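Local coordinates for Serine/threonine-protein kinase/endoribonuclease IRE1 (Saccharomyces cerevisiae, PDB 2BE1) that senses unfolded proteins in the endoplasmic reticulum lumen through this lumenal domain, which switches on its own kinase and endoribonuclease to splice HAC1 precursor mRNA, at residues Asp111-Thr116 and Leu177-Asp183. Sequence-based numbering, arbitrary orientation.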
loop_
_atom_site.group_PDB
_atom_site.type_symbol
_atom_site.label_atom_id
_atom_site.label_comp_id
_atom_site.label_asym_id
_atom_site.label_seq_id
_atom_site.Cartn_x
_atom_site.Cartn_y
_atom_site.Cartn_z
ATOM N N ASP A 111 14.082 22.906 8.412
ATOM C CA ASP A 111 13.486 22.467 7.125
ATOM C C ASP A 111 12.313 21.482 7.190
ATOM O O ASP A 111 12.215 20.693 8.122
ATOM C CB ASP A 111 14.553 21.894 6.171
ATOM C CG ASP A 111 14.004 21.636 4.745
ATOM O OD1 ASP A 111 14.462 20.653 4.117
ATOM O OD2 ASP A 111 13.107 22.398 4.265
ATOM N N GLU A 112 11.464 21.523 6.157
ATOM C CA GLU A 112 10.375 20.570 5.989
ATOM C C GLU A 112 10.456 19.585 4.787
ATOM O O GLU A 112 10.734 19.977 3.654
ATOM C CB GLU A 112 9.063 21.322 5.983
ATOM C CG GLU A 112 9.071 22.522 5.134
ATOM C CD GLU A 112 7.682 22.875 4.741
ATOM O OE1 GLU A 112 7.076 22.140 3.963
ATOM O OE2 GLU A 112 7.154 23.875 5.223
ATOM N N LYS A 113 10.219 18.303 5.086
ATOM C CA LYS A 113 10.019 17.226 4.106
ATOM C C LYS A 113 8.522 16.777 3.997
ATOM O O LYS A 113 7.689 17.035 4.887
ATOM C CB LYS A 113 10.896 16.009 4.461
ATOM C CG LYS A 113 12.360 16.120 4.129
ATOM C CD LYS A 113 13.148 16.550 5.358
ATOM C CE LYS A 113 14.555 17.105 5.041
ATOM N NZ LYS A 113 14.693 18.384 5.869
ATOM N N VAL A 114 8.202 16.109 2.889
ATOM C CA VAL A 114 6.924 15.411 2.705
ATOM C C VAL A 114 7.116 14.017 2.072
ATOM O O VAL A 114 7.727 13.892 1.011
ATOM C CB VAL A 114 5.878 16.290 1.932
ATOM C CG1 VAL A 114 6.359 16.706 0.603
ATOM C CG2 VAL A 114 4.622 15.535 1.720
ATOM N N TYR A 115 6.612 12.983 2.744
ATOM C CA TYR A 115 6.845 11.583 2.341
ATOM C C TYR A 115 5.623 10.998 1.689
ATOM O O TYR A 115 4.617 10.760 2.334
ATOM C CB TYR A 115 7.199 10.715 3.536
ATOM C CG TYR A 115 8.435 11.170 4.262
ATOM C CD1 TYR A 115 8.457 12.383 4.944
ATOM C CD2 TYR A 115 9.603 10.383 4.290
ATOM C CE1 TYR A 115 9.608 12.813 5.643
ATOM C CE2 TYR A 115 10.757 10.791 4.984
ATOM C CZ TYR A 115 10.734 12.015 5.663
ATOM O OH TYR A 115 11.805 12.498 6.369
ATOM N N THR A 116 5.702 10.797 0.392
ATOM C CA THR A 116 4.629 10.176 -0.323
ATOM C C THR A 116 5.063 8.806 -0.732
ATOM O O THR A 116 6.188 8.581 -1.146
ATOM C CB THR A 116 4.238 10.928 -1.551
ATOM O OG1 THR A 116 5.330 10.950 -2.460
ATOM C CG2 THR A 116 3.934 12.271 -1.186
ATOM N N LEU A 177 9.117 4.791 -2.280
ATOM C CA LEU A 177 9.035 5.906 -1.361
ATOM C C LEU A 177 9.641 7.119 -2.040
ATOM O O LEU A 177 10.672 7.006 -2.705
ATOM C CB LEU A 177 9.836 5.574 -0.123
ATOM C CG LEU A 177 9.726 6.732 0.814
ATOM C CD1 LEU A 177 8.679 6.392 1.848
ATOM C CD2 LEU A 177 11.098 6.880 1.414
ATOM N N GLY A 178 9.009 8.270 -1.886
ATOM C CA GLY A 178 9.476 9.453 -2.557
ATOM C C GLY A 178 9.553 10.471 -1.477
ATOM O O GLY A 178 8.541 10.810 -0.926
ATOM N N ILE A 179 10.739 10.956 -1.135
ATOM C CA ILE A 179 10.799 12.050 -0.165
ATOM C C ILE A 179 11.199 13.399 -0.770
ATOM O O ILE A 179 12.182 13.486 -1.491
ATOM C CB ILE A 179 11.556 11.675 1.079
ATOM C CG1 ILE A 179 12.229 12.893 1.636
ATOM C CG2 ILE A 179 12.547 10.599 0.790
ATOM C CD1 ILE A 179 12.444 12.801 3.063
ATOM N N HIS A 180 10.359 14.418 -0.504
ATOM C CA HIS A 180 10.404 15.755 -1.158
ATOM C C HIS A 180 10.648 16.891 -0.231
ATOM O O HIS A 180 9.748 17.453 0.332
ATOM C CB HIS A 180 9.164 16.049 -1.992
ATOM C CG HIS A 180 8.992 15.100 -3.139
ATOM N ND1 HIS A 180 10.070 14.481 -3.767
ATOM C CD2 HIS A 180 7.873 14.647 -3.769
ATOM C CE1 HIS A 180 9.621 13.697 -4.738
ATOM N NE2 HIS A 180 8.291 13.779 -4.758
ATOM N N SER A 181 11.915 17.213 -0.099
ATOM C CA SER A 181 12.377 18.210 0.828
ATOM C C SER A 181 12.435 19.517 0.059
ATOM O O SER A 181 12.875 19.542 -1.087
ATOM C CB SER A 181 13.763 17.796 1.340
ATOM O OG SER A 181 14.227 18.636 2.385
ATOM N N TYR A 182 11.988 20.595 0.693
ATOM C CA TYR A 182 11.777 21.872 0.001
ATOM C C TYR A 182 13.003 22.710 -0.192
ATOM O O TYR A 182 13.034 23.560 -1.074
ATOM C CB TYR A 182 10.762 22.711 0.729
ATOM C CG TYR A 182 9.363 22.197 0.535
ATOM C CD1 TYR A 182 8.885 21.117 1.295
ATOM C CD2 TYR A 182 8.506 22.784 -0.411
ATOM C CE1 TYR A 182 7.600 20.644 1.128
ATOM C CE2 TYR A 182 7.212 22.324 -0.577
ATOM C CZ TYR A 182 6.772 21.251 0.199
ATOM O OH TYR A 182 5.493 20.774 0.062
ATOM N N ASP A 183 14.002 22.497 0.654
ATOM C CA ASP A 183 15.313 23.037 0.403
ATOM C C ASP A 183 15.814 22.439 -0.914
ATOM O O ASP A 183 16.597 23.052 -1.588
ATOM C CB ASP A 183 16.257 22.723 1.560
ATOM C CG ASP A 183 16.849 21.322 1.467
ATOM O OD1 ASP A 183 16.194 20.331 1.878
ATOM O OD2 ASP A 183 17.988 21.209 0.974
#
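Tyr-182 and Val-114 bury the most surface here, with Ile-179 next, where two antiparallel chain segments of the lumenal domain run side by side. The Tyr-182 backbone N gives a hydrogen bond of 3.3 Å to Glu-112 O. The same carbonyl oxygen lies at the edge of the Tyr-182 ring, in its plane. The Glu-112 carboxylate is steeply turned to that ring, the planes 72° apart; its OE1 is hydrogen-bonded to His-95. Val-114 exchanges two backbone bonds with His-180, Val-114 N to His-180 O at 3.3 Å and His-180 N to Val-114 O at 3.1 Å. Val-114 CG1 sits between its own N and carbonyl carbon (chi1 58°), which brings it to His-180 CB and obliquely to the Tyr-182 ring. On the face that carries Tyr-115 and Ile-179, the two side chains lie side by side, and Ile-179 puts CD1 over one face of the phenol ring. Ile-179 CD1 also meets Lys-113 CG at 3.5 Å. Thr-116 and Gly-178 form a hydrogen-bonded pair beyond.

At the far end Asp-111 OD1 takes a salt bridge from Lys-113 NZ at 2.9 Å, met from above the carboxylate plane. Ser-181 OG is 2.7 Å from Asp-111 OD1. With an alanine replacing Asp-111, the Lys-113 ammonium would probably lose its salt-bridge partner and be free to turn.

Residues 112-116 are the start of strand 112-127, flanked by strand 94-97, whose Leu-94 and Leu-96 make backbone hydrogen bonds with Tyr-115 and Lys-113. Segment 177-183 leaves the end of strand 167-179. Leu-177 packs on Leu-88 and Val-89 of helix 85-89. Phe-137 of the second subunit meets the rings of His-180 and Tyr-182, so this end of the sheet lies against the partner subunit.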